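Local structure of protein LEC-6 (Caenorhabditis elegans, 3VV1) at residues Q95-F104 and V125-R136; P68-N76 and N86-W94. The protein binds a galactose-fucose disaccharide and, as a galectin, is probably a galactoside-binding lectin. All coordinates share one frame; numbering follows the deposited sequence.

Overall arrangement
Both contacts belong to the galectin beta-sandwich, in which two antiparallel sheets pack face to face. Contact 2 comes first along the chain, and both its segments precede those of contact 1: it lies within the sugar-binding sheet, where strand 71-78 pairs with strand 83-90, which in turn pairs with the short strand 93-94. Contact 1 then spans the two sheets, laying strand 98-100, a neighbour of 83-90, over strand 128-134 at the border of the other sheet. Their centres are about 15 Å apart, yet they touch through Gln95 and Ser88. Both reach the galactose, so the pocket is built by consecutive strands of one sheet, with the second sheet lying behind it.

Contact 1 of 2, residues Q95-F104 and V125-R136; sequences QSEDRHANPF and VNGAHFADFVER. With FUC (alpha-L-fucopyranose), chain C; GAL (beta-D-galactopyranose), chain B.
Arg136 grips the backbone oxygen of Ser96 end-on, NH2 at 2.8 Å and NH1 at 3.0 Å from Ser96 O, which lies near the guanidinium plane. A bend at chi2 (119°) carries the guanidinium there, with Phe133 CE1 over one of its faces. Asp98 OD1 adds a long salt bridge to Arg136 NH2, 3.7 Å away, supported by a water that bonds both. Asp98 OD2 takes two further waters, one of which accepts from Val134 N, the other reaching His100 NE2 and Asp132 O; a carboxylate suits this watery seam because its two oxygens can accept several bonds. Farther along, contacts turn apolar. Ala131 CB, small enough for a close fit, sits under one face of the His100 imidazole, 3.8 Å from its centroid. Pro103 CG lies over a face of the Phe130 ring, 3.6 Å from Phe130 CE1, while Ala101 O meets that ring's edge. Behind the guanidinium, Asn87 OD1 and Ser88 OG also bond Arg136 NH1 and help hold it. Glu97 OE2, across strand 98-100, accepts from galactose O6 and fucose O3. One face of the strand thus serves sugar, while water, charge and ring packing join the other to the opposite sheet of the galectin beta-sandwich.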
loop_
_atom_site.group_PDB
_atom_site.type_symbol
_atom_site.label_atom_id
_atom_site.label_comp_id
_atom_site.label_asym_id
_atom_site.label_seq_id
_atom_site.Cartn_x
_atom_site.Cartn_y
_atom_site.Cartn_z
ATOM N N GLN A 95 17.882 24.210 -4.404
ATOM C CA GLN A 95 18.165 25.125 -3.309
ATOM C C GLN A 95 19.586 24.862 -2.803
ATOM O O GLN A 95 20.444 24.474 -3.596
ATOM C CB GLN A 95 17.037 25.013 -2.236
ATOM C CG GLN A 95 15.707 25.440 -2.886
ATOM C CD GLN A 95 14.530 25.311 -1.924
ATOM O OE1 GLN A 95 14.143 24.210 -1.566
ATOM N NE2 GLN A 95 13.973 26.440 -1.527
ATOM N N SER A 96 19.873 25.110 -1.526
ATOM C CA SER A 96 21.226 24.930 -0.972
ATOM C C SER A 96 21.525 23.467 -0.668
ATOM O O SER A 96 20.685 22.765 -0.049
ATOM C CB SER A 96 21.299 25.715 0.367
ATOM O OG SER A 96 22.672 25.765 0.671
ATOM N N GLU A 97 22.715 22.997 -1.059
ATOM C CA GLU A 97 23.076 21.621 -0.759
ATOM C C GLU A 97 23.533 21.480 0.717
ATOM O O GLU A 97 24.259 22.350 1.255
ATOM C CB GLU A 97 24.230 21.156 -1.640
ATOM C CG GLU A 97 23.803 21.043 -3.086
ATOM C CD GLU A 97 24.957 20.621 -4.003
ATOM O OE1 GLU A 97 26.141 20.707 -3.594
ATOM O OE2 GLU A 97 24.645 20.267 -5.147
ATOM N N ASP A 98 23.124 20.366 1.323
ATOM C CA ASP A 98 23.755 19.891 2.563
ATOM C C ASP A 98 24.691 18.771 2.153
ATOM O O ASP A 98 24.240 17.790 1.497
ATOM C CB ASP A 98 22.764 19.293 3.574
ATOM C CG ASP A 98 21.820 20.300 4.186
ATOM O OD1 ASP A 98 22.119 21.522 4.171
ATOM O OD2 ASP A 98 20.787 19.817 4.741
ATOM N N ARG A 99 25.951 18.847 2.552
ATOM C CA ARG A 99 26.905 17.798 2.183
ATOM C C ARG A 99 27.305 16.998 3.400
ATOM O O ARG A 99 27.633 17.581 4.431
ATOM C CB ARG A 99 28.122 18.404 1.503
ATOM C CG ARG A 99 27.676 19.060 0.198
ATOM C CD ARG A 99 28.767 19.576 -0.730
ATOM N NE ARG A 99 29.480 18.493 -1.382
ATOM C CZ ARG A 99 29.415 18.189 -2.689
ATOM N NH1 ARG A 99 28.638 18.834 -3.545
ATOM N NH2 ARG A 99 30.125 17.195 -3.124
ATOM N N HIS A 100 27.359 15.674 3.271
ATOM C CA HIS A 100 27.703 14.740 4.370
ATOM C C HIS A 100 28.713 13.765 3.844
ATOM O O HIS A 100 28.930 13.654 2.602
ATOM C CB HIS A 100 26.435 13.955 4.768
ATOM C CG HIS A 100 25.352 14.866 5.239
ATOM N ND1 HIS A 100 25.355 15.390 6.491
ATOM C CD2 HIS A 100 24.208 15.336 4.599
ATOM C CE1 HIS A 100 24.246 16.165 6.639
ATOM N NE2 HIS A 100 23.554 16.156 5.483
ATOM N N ALA A 101 29.301 13.041 4.753
ATOM C CA ALA A 101 30.160 11.928 4.353
ATOM C C ALA A 101 29.291 10.884 3.658
ATOM O O ALA A 101 28.040 10.864 3.778
ATOM C CB ALA A 101 30.855 11.331 5.562
ATOM N N ASN A 102 29.943 10.028 2.881
ATOM C CA ASN A 102 29.214 8.943 2.195
ATOM C C ASN A 102 29.276 7.709 3.094
ATOM O O ASN A 102 30.376 7.160 3.334
ATOM C CB ASN A 102 29.871 8.639 0.834
ATOM C CG ASN A 102 29.102 7.595 0.040
ATOM O OD1 ASN A 102 28.111 7.025 0.516
ATOM N ND2 ASN A 102 29.598 7.268 -1.154
ATOM N N PRO A 103 28.121 7.277 3.618
ATOM C CA PRO A 103 28.162 6.149 4.535
ATOM C C PRO A 103 28.136 4.819 3.787
ATOM O O PRO A 103 28.183 3.739 4.434
ATOM C CB PRO A 103 26.860 6.319 5.308
ATOM C CG PRO A 103 25.887 6.901 4.298
ATOM C CD PRO A 103 26.756 7.841 3.445
ATOM N N PHE A 104 28.051 4.856 2.451
ATOM C CA PHE A 104 27.881 3.606 1.705
ATOM C C PHE A 104 29.143 3.158 1.014
ATOM O O PHE A 104 29.971 3.987 0.645
ATOM C CB PHE A 104 26.810 3.766 0.622
ATOM C CG PHE A 104 25.536 4.365 1.119
ATOM C CD1 PHE A 104 24.639 3.586 1.899
ATOM C CD2 PHE A 104 25.175 5.675 0.788
ATOM C CE1 PHE A 104 23.417 4.131 2.331
ATOM C CE2 PHE A 104 23.962 6.218 1.232
ATOM C CZ PHE A 104 23.082 5.450 2.013
ATOM N N VAL A 125 21.141 4.855 8.725
ATOM C CA VAL A 125 21.783 3.824 7.909
ATOM C C VAL A 125 22.097 2.674 8.853
ATOM O O VAL A 125 22.793 2.881 9.869
ATOM C CB VAL A 125 23.055 4.383 7.256
ATOM C CG1 VAL A 125 23.767 3.256 6.475
ATOM C CG2 VAL A 125 22.673 5.498 6.287
ATOM N N ASN A 126 21.542 1.486 8.604
ATOM C CA ASN A 126 21.837 0.321 9.460
ATOM C C ASN A 126 21.509 0.606 10.917
ATOM O O ASN A 126 22.251 0.267 11.851
ATOM C CB ASN A 126 23.282 -0.249 9.240
ATOM C CG ASN A 126 23.463 -0.867 7.856
ATOM O OD1 ASN A 126 22.509 -1.006 7.117
ATOM N ND2 ASN A 126 24.650 -1.292 7.539
ATOM N N GLY A 127 20.426 1.351 11.061
ATOM C CA GLY A 127 19.856 1.647 12.397
ATOM C C GLY A 127 20.449 2.878 13.091
ATOM O O GLY A 127 19.848 3.388 14.072
ATOM N N ALA A 128 21.617 3.357 12.619
ATOM C CA ALA A 128 22.290 4.497 13.272
ATOM C C ALA A 128 21.898 5.800 12.599
ATOM O O ALA A 128 21.740 5.888 11.358
ATOM C CB ALA A 128 23.789 4.364 13.210
ATOM N N HIS A 129 21.701 6.829 13.405
ATOM C CA HIS A 129 21.393 8.130 12.829
ATOM C C HIS A 129 22.529 8.605 11.940
ATOM O O HIS A 129 23.700 8.581 12.338
ATOM C CB HIS A 129 21.144 9.155 13.929
ATOM C CG HIS A 129 20.749 10.494 13.402
ATOM N ND1 HIS A 129 21.652 11.521 13.186
ATOM C CD2 HIS A 129 19.497 10.971 13.015
ATOM C CE1 HIS A 129 20.965 12.579 12.680
ATOM N NE2 HIS A 129 19.664 12.254 12.594
ATOM N N PHE A 130 22.178 9.027 10.734
ATOM C CA PHE A 130 23.172 9.511 9.754
ATOM C C PHE A 130 23.080 11.031 9.596
ATOM O O PHE A 130 24.110 11.736 9.683
ATOM C CB PHE A 130 22.949 8.798 8.409
ATOM C CG PHE A 130 23.748 9.408 7.299
ATOM C CD1 PHE A 130 25.154 9.330 7.297
ATOM C CD2 PHE A 130 23.108 10.086 6.284
ATOM C CE1 PHE A 130 25.878 9.923 6.282
ATOM C CE2 PHE A 130 23.847 10.745 5.303
ATOM C CZ PHE A 130 25.244 10.625 5.294
ATOM N N ALA A 131 21.876 11.556 9.329
ATOM C CA ALA A 131 21.769 13.011 9.145
ATOM C C ALA A 131 20.324 13.420 9.304
ATOM O O ALA A 131 19.428 12.623 9.066
ATOM C CB ALA A 131 22.216 13.405 7.722
ATOM N N ASP A 132 20.116 14.668 9.673
ATOM C CA ASP A 132 18.822 15.308 9.554
ATOM C C ASP A 132 18.783 16.228 8.338
ATOM O O ASP A 132 19.827 16.845 7.944
ATOM C CB ASP A 132 18.564 16.165 10.777
ATOM C CG ASP A 132 18.004 15.365 11.951
ATOM O OD1 ASP A 132 17.746 14.151 11.867
ATOM O OD2 ASP A 132 17.794 16.020 13.004
ATOM N N PHE A 133 17.585 16.336 7.733
ATOM C CA PHE A 133 17.360 17.312 6.676
ATOM C C PHE A 133 16.165 18.139 7.134
ATOM O O PHE A 133 15.089 17.606 7.363
ATOM C CB PHE A 133 17.024 16.595 5.353
ATOM C CG PHE A 133 16.779 17.539 4.218
ATOM C CD1 PHE A 133 17.831 18.222 3.659
ATOM C CD2 PHE A 133 15.479 17.762 3.747
ATOM C CE1 PHE A 133 17.606 19.098 2.587
ATOM C CE2 PHE A 133 15.248 18.620 2.684
ATOM C CZ PHE A 133 16.317 19.309 2.110
ATOM N N VAL A 134 16.328 19.441 7.233
ATOM C CA VAL A 134 15.211 20.313 7.620
ATOM C C VAL A 134 14.478 20.688 6.335
ATOM O O VAL A 134 15.065 21.401 5.464
ATOM C CB VAL A 134 15.757 21.560 8.351
ATOM C CG1 VAL A 134 14.627 22.568 8.584
ATOM C CG2 VAL A 134 16.444 21.179 9.674
ATOM N N GLU A 135 13.256 20.206 6.162
ATOM C CA GLU A 135 12.578 20.393 4.869
ATOM C C GLU A 135 12.281 21.899 4.610
ATOM O O GLU A 135 12.136 22.734 5.542
ATOM C CB GLU A 135 11.286 19.535 4.759
ATOM C CG GLU A 135 10.148 20.070 5.640
ATOM C CD GLU A 135 9.036 19.057 5.824
ATOM O OE1 GLU A 135 9.324 17.852 5.908
ATOM O OE2 GLU A 135 7.859 19.483 5.933
ATOM N N ARG A 136 12.266 22.234 3.331
ATOM C CA ARG A 136 12.073 23.609 2.890
ATOM C C ARG A 136 10.709 23.837 2.241
ATOM O O ARG A 136 10.338 24.975 1.971
ATOM C CB ARG A 136 13.224 23.927 1.905
ATOM C CG ARG A 136 14.599 23.994 2.532
ATOM C CD ARG A 136 15.492 22.958 1.945
ATOM N NE ARG A 136 16.821 23.011 2.508
ATOM C CZ ARG A 136 17.918 22.774 1.768
ATOM N NH1 ARG A 136 17.740 22.520 0.475
ATOM N NH2 ARG A 136 19.152 22.799 2.316
HETATM C C1 FUC C . 28.247 19.161 -9.846
HETATM C C2 FUC C . 27.938 18.949 -8.295
HETATM C C3 FUC C . 26.840 19.943 -7.795
HETATM C C4 FUC C . 25.683 20.171 -8.807
HETATM C C5 FUC C . 26.209 20.912 -10.050
HETATM C C6 FUC C . 25.028 21.055 -10.990
HETATM O O1 FUC C . 29.633 19.377 -10.065
HETATM O O2 FUC C . 29.159 18.835 -7.355
HETATM O O3 FUC C . 26.334 19.328 -6.666
HETATM O O4 FUC C . 25.080 18.840 -9.225
HETATM O O5 FUC C . 27.263 20.064 -10.650
HETATM C C1 GAL B . 23.674 18.671 -9.159
HETATM C C2 GAL B . 23.324 17.304 -9.823
HETATM C C3 GAL B . 21.889 16.991 -9.625
HETATM C C4 GAL B . 21.549 17.083 -8.129
HETATM C C5 GAL B . 21.989 18.458 -7.605
HETATM C C6 GAL B . 21.658 18.621 -6.102
HETATM O O2 GAL B . 23.605 17.401 -11.201
HETATM O O3 GAL B . 21.627 15.626 -10.051
HETATM O O4 GAL B . 22.219 16.024 -7.407
HETATM O O5 GAL B . 23.353 18.621 -7.767
HETATM O O6 GAL B . 22.095 19.923 -5.670
HETATM O O HOH W 1 11.654 26.582 0.107
HETATM O O HOH W 2 20.942 17.249 5.386
HETATM O O HOH W 3 18.770 20.646 6.445
HETATM O O HOH W 4 20.507 23.408 5.206
#

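Contact 2 of 2, residues P68-N76 and N86-W94. With GAL (beta-D-galactopyranose), chain B.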
loop_
_atom_site.group_PDB
_atom_site.type_symbol
_atom_site.label_atom_id
_atom_site.label_comp_id
_atom_site.label_asym_id
_atom_site.label_seq_id
_atom_site.Cartn_x
_atom_site.Cartn_y
_atom_site.Cartn_z
ATOM N N PRO A 68 3.802 16.960 -6.331
ATOM C CA PRO A 68 3.526 17.192 -7.762
ATOM C C PRO A 68 4.339 18.375 -8.315
ATOM O O PRO A 68 4.546 18.434 -9.524
ATOM C CB PRO A 68 2.012 17.480 -7.787
ATOM C CG PRO A 68 1.502 16.665 -6.600
ATOM C CD PRO A 68 2.556 16.873 -5.539
ATOM N N ASP A 69 4.777 19.298 -7.457
ATOM C CA ASP A 69 5.422 20.543 -7.932
ATOM C C ASP A 69 6.937 20.585 -7.711
ATOM O O ASP A 69 7.623 21.418 -8.373
ATOM C CB ASP A 69 4.813 21.723 -7.232
ATOM C CG ASP A 69 3.354 21.885 -7.601
ATOM O OD1 ASP A 69 2.964 21.588 -8.762
ATOM O OD2 ASP A 69 2.583 22.286 -6.731
ATOM N N ASP A 70 7.465 19.775 -6.760
ATOM C CA ASP A 70 8.859 19.987 -6.363
ATOM C C ASP A 70 9.438 18.777 -5.731
ATOM O O ASP A 70 8.672 17.854 -5.359
ATOM C CB ASP A 70 8.969 21.208 -5.420
ATOM C CG ASP A 70 9.210 22.491 -6.178
ATOM O OD1 ASP A 70 10.180 22.579 -7.018
ATOM O OD2 ASP A 70 8.408 23.410 -5.960
ATOM N N ILE A 71 10.759 18.770 -5.541
ATOM C CA ILE A 71 11.399 17.692 -4.791
ATOM C C ILE A 71 11.601 18.158 -3.332
ATOM O O ILE A 71 12.297 19.156 -3.073
ATOM C CB ILE A 71 12.765 17.285 -5.364
ATOM C CG1 ILE A 71 12.557 16.777 -6.809
ATOM C CG2 ILE A 71 13.380 16.222 -4.448
ATOM C CD1 ILE A 71 13.893 16.618 -7.541
ATOM N N VAL A 72 10.913 17.526 -2.383
ATOM C CA VAL A 72 11.094 17.907 -0.962
ATOM C C VAL A 72 12.461 17.474 -0.448
ATOM O O VAL A 72 13.127 18.225 0.261
ATOM C CB VAL A 72 9.984 17.301 -0.092
ATOM C CG1 VAL A 72 10.333 17.365 1.416
ATOM C CG2 VAL A 72 8.666 18.031 -0.361
ATOM N N LEU A 73 12.901 16.248 -0.804
ATOM C CA LEU A 73 14.249 15.803 -0.485
ATOM C C LEU A 73 14.825 14.975 -1.590
ATOM O O LEU A 73 14.190 14.008 -2.064
ATOM C CB LEU A 73 14.241 14.978 0.810
ATOM C CG LEU A 73 15.568 14.267 1.137
ATOM C CD1 LEU A 73 16.754 15.221 1.373
ATOM C CD2 LEU A 73 15.396 13.404 2.364
ATOM N N HIS A 74 16.021 15.392 -2.057
ATOM C CA HIS A 74 16.805 14.620 -3.009
ATOM C C HIS A 74 17.987 14.181 -2.184
ATOM O O HIS A 74 18.783 15.010 -1.734
ATOM C CB HIS A 74 17.221 15.586 -4.149
ATOM C CG HIS A 74 18.311 15.055 -5.073
ATOM N ND1 HIS A 74 18.038 14.180 -6.078
ATOM C CD2 HIS A 74 19.661 15.373 -5.191
ATOM C CE1 HIS A 74 19.150 13.953 -6.821
ATOM N NE2 HIS A 74 20.164 14.669 -6.260
ATOM N N PHE A 75 18.111 12.875 -1.966
ATOM C CA PHE A 75 19.207 12.280 -1.169
ATOM C C PHE A 75 20.131 11.592 -2.183
ATOM O O PHE A 75 19.715 10.626 -2.846
ATOM C CB PHE A 75 18.574 11.262 -0.192
ATOM C CG PHE A 75 19.594 10.424 0.544
ATOM C CD1 PHE A 75 20.087 10.850 1.789
ATOM C CD2 PHE A 75 20.067 9.191 0.012
ATOM C CE1 PHE A 75 21.009 10.097 2.501
ATOM C CE2 PHE A 75 21.013 8.451 0.746
ATOM C CZ PHE A 75 21.459 8.875 1.976
ATOM N N ASN A 76 21.335 12.113 -2.372
ATOM C CA ASN A 76 22.175 11.642 -3.511
ATOM C C ASN A 76 23.506 11.106 -2.975
ATOM O O ASN A 76 24.327 11.851 -2.456
ATOM C CB ASN A 76 22.404 12.854 -4.394
ATOM C CG ASN A 76 23.030 12.542 -5.782
ATOM O OD1 ASN A 76 23.554 13.460 -6.414
ATOM N ND2 ASN A 76 22.919 11.302 -6.294
ATOM N N ASN A 86 22.361 16.268 0.057
ATOM C CA ASN A 86 20.926 16.431 0.159
ATOM C C ASN A 86 20.528 17.804 -0.362
ATOM O O ASN A 86 21.211 18.806 -0.146
ATOM C CB ASN A 86 20.507 16.395 1.628
ATOM C CG ASN A 86 20.575 14.998 2.230
ATOM O OD1 ASN A 86 20.481 14.013 1.516
ATOM N ND2 ASN A 86 20.668 14.916 3.556
ATOM N N ASN A 87 19.444 17.837 -1.111
ATOM C CA ASN A 87 18.925 19.130 -1.547
ATOM C C ASN A 87 17.448 18.990 -1.835
ATOM O O ASN A 87 16.815 17.958 -1.533
ATOM C CB ASN A 87 19.664 19.600 -2.844
ATOM C CG ASN A 87 19.703 21.105 -3.028
ATOM O OD1 ASN A 87 18.978 21.819 -2.352
ATOM N ND2 ASN A 87 20.512 21.582 -3.959
ATOM N N SER A 88 16.879 20.048 -2.383
ATOM C CA SER A 88 15.441 20.097 -2.656
ATOM C C SER A 88 15.234 21.139 -3.741
ATOM O O SER A 88 16.163 21.932 -4.043
ATOM C CB SER A 88 14.706 20.629 -1.404
ATOM O OG SER A 88 15.269 21.878 -0.926
ATOM N N THR A 89 14.034 21.155 -4.316
ATOM C CA THR A 89 13.700 22.210 -5.244
ATOM C C THR A 89 12.502 23.025 -4.763
ATOM O O THR A 89 11.654 22.542 -3.993
ATOM C CB THR A 89 13.386 21.707 -6.673
ATOM O OG1 THR A 89 12.158 20.969 -6.718
ATOM C CG2 THR A 89 14.535 20.866 -7.237
ATOM N N SER A 90 12.458 24.280 -5.178
ATOM C CA SER A 90 11.270 25.089 -4.971
ATOM C C SER A 90 11.023 25.844 -6.237
ATOM O O SER A 90 11.934 26.502 -6.730
ATOM C CB SER A 90 11.501 26.087 -3.791
ATOM O OG SER A 90 10.367 26.932 -3.597
ATOM N N GLY A 91 9.811 25.753 -6.790
ATOM C CA GLY A 91 9.521 26.332 -8.104
ATOM C C GLY A 91 10.443 25.752 -9.166
ATOM O O GLY A 91 10.748 26.419 -10.147
ATOM N N GLY A 92 10.906 24.527 -8.916
ATOM C CA GLY A 92 11.693 23.749 -9.814
ATOM C C GLY A 92 13.186 24.015 -9.795
ATOM O O GLY A 92 13.939 23.333 -10.486
ATOM N N GLY A 93 13.624 25.002 -9.016
ATOM C CA GLY A 93 15.053 25.275 -8.883
ATOM C C GLY A 93 15.702 24.667 -7.638
ATOM O O GLY A 93 15.144 24.730 -6.532
ATOM N N TRP A 94 16.890 24.082 -7.803
ATOM C CA TRP A 94 17.639 23.569 -6.669
ATOM C C TRP A 94 17.951 24.622 -5.665
ATOM O O TRP A 94 18.365 25.747 -6.013
ATOM C CB TRP A 94 18.991 22.956 -7.167
ATOM C CG TRP A 94 18.863 21.668 -7.959
ATOM C CD1 TRP A 94 19.192 21.440 -9.307
ATOM C CD2 TRP A 94 18.357 20.399 -7.455
ATOM N NE1 TRP A 94 18.910 20.135 -9.664
ATOM C CE2 TRP A 94 18.403 19.451 -8.597
ATOM C CE3 TRP A 94 17.875 19.954 -6.194
ATOM C CZ2 TRP A 94 17.957 18.126 -8.478
ATOM C CZ3 TRP A 94 17.446 18.623 -6.087
ATOM C CH2 TRP A 94 17.530 17.715 -7.205
HETATM C C1 GAL B . 23.674 18.671 -9.159
HETATM C C2 GAL B . 23.324 17.304 -9.823
HETATM C C3 GAL B . 21.889 16.991 -9.625
HETATM C C4 GAL B . 21.549 17.083 -8.129
HETATM C C5 GAL B . 21.989 18.458 -7.605
HETATM C C6 GAL B . 21.658 18.621 -6.102
HETATM O O2 GAL B . 23.605 17.401 -11.201
HETATM O O3 GAL B . 21.627 15.626 -10.051
HETATM O O4 GAL B . 22.219 16.024 -7.407
HETATM O O5 GAL B . 23.353 18.621 -7.767
HETATM O O6 GAL B . 22.095 19.923 -5.670
#
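The antiparallel strands of this galectin beta-hairpin pair His74 with Asn87 through two backbone bonds, His74 N to Asn87 O at 2.7 Å and Asn87 N to His74 O, and Phe75 with Asn86 as a non-hydrogen-bonded pair, after the first strand has turned a corner at Val72. On the other side of that corner one backbone bond remains, Thr89 N to Ile71 O, and side chains supply the others. Thr89 OG1, set between its own backbone N and carbonyl carbon (chi1 69°), gives its proton to Asp70 OD1 at 2.6 Å and accepts from Ile71 N in a nearly straight bond (173°); a hydroxyl suits this place because it can do both. The same carboxylate accepts from the type I' turn that runs from Ser90 to Gly93: OD1 uses its syn lone pair for Gly92 N, and OD2 takes Gly91 N. Positive phi at Gly91 and Gly92 is readily adopted by glycine. On the sugar-facing side, Trp94 turns the edge of its six-membered ring to the face of His74, Trp94 CH2 lying 3.5 Å from His74 CG, while Ile71 CD1 touches CH2 as well. Thr89 CG2 covers one face of the indole and galactose C5 lies over the centre of the opposite face, the apolar platform for galactose familiar in galectins. His74 carries its ring to the sugar with CG trans to the backbone N (chi1 166°), and Asn64 holds ND1, which helps fix the ring's rotation. Its NE2 shares a hydrogen bond with galactose O4. Behind the sheet, Asn86 OD1 is buried beside Phe75 CD1 without a hydrogen-bonding partner. Asn87 directs its amide the other way, where Gln95 O and the sugar both receive ND2: the bond from Asn87 ND2 to galactose O6 is 2.9 Å long and nearly linear.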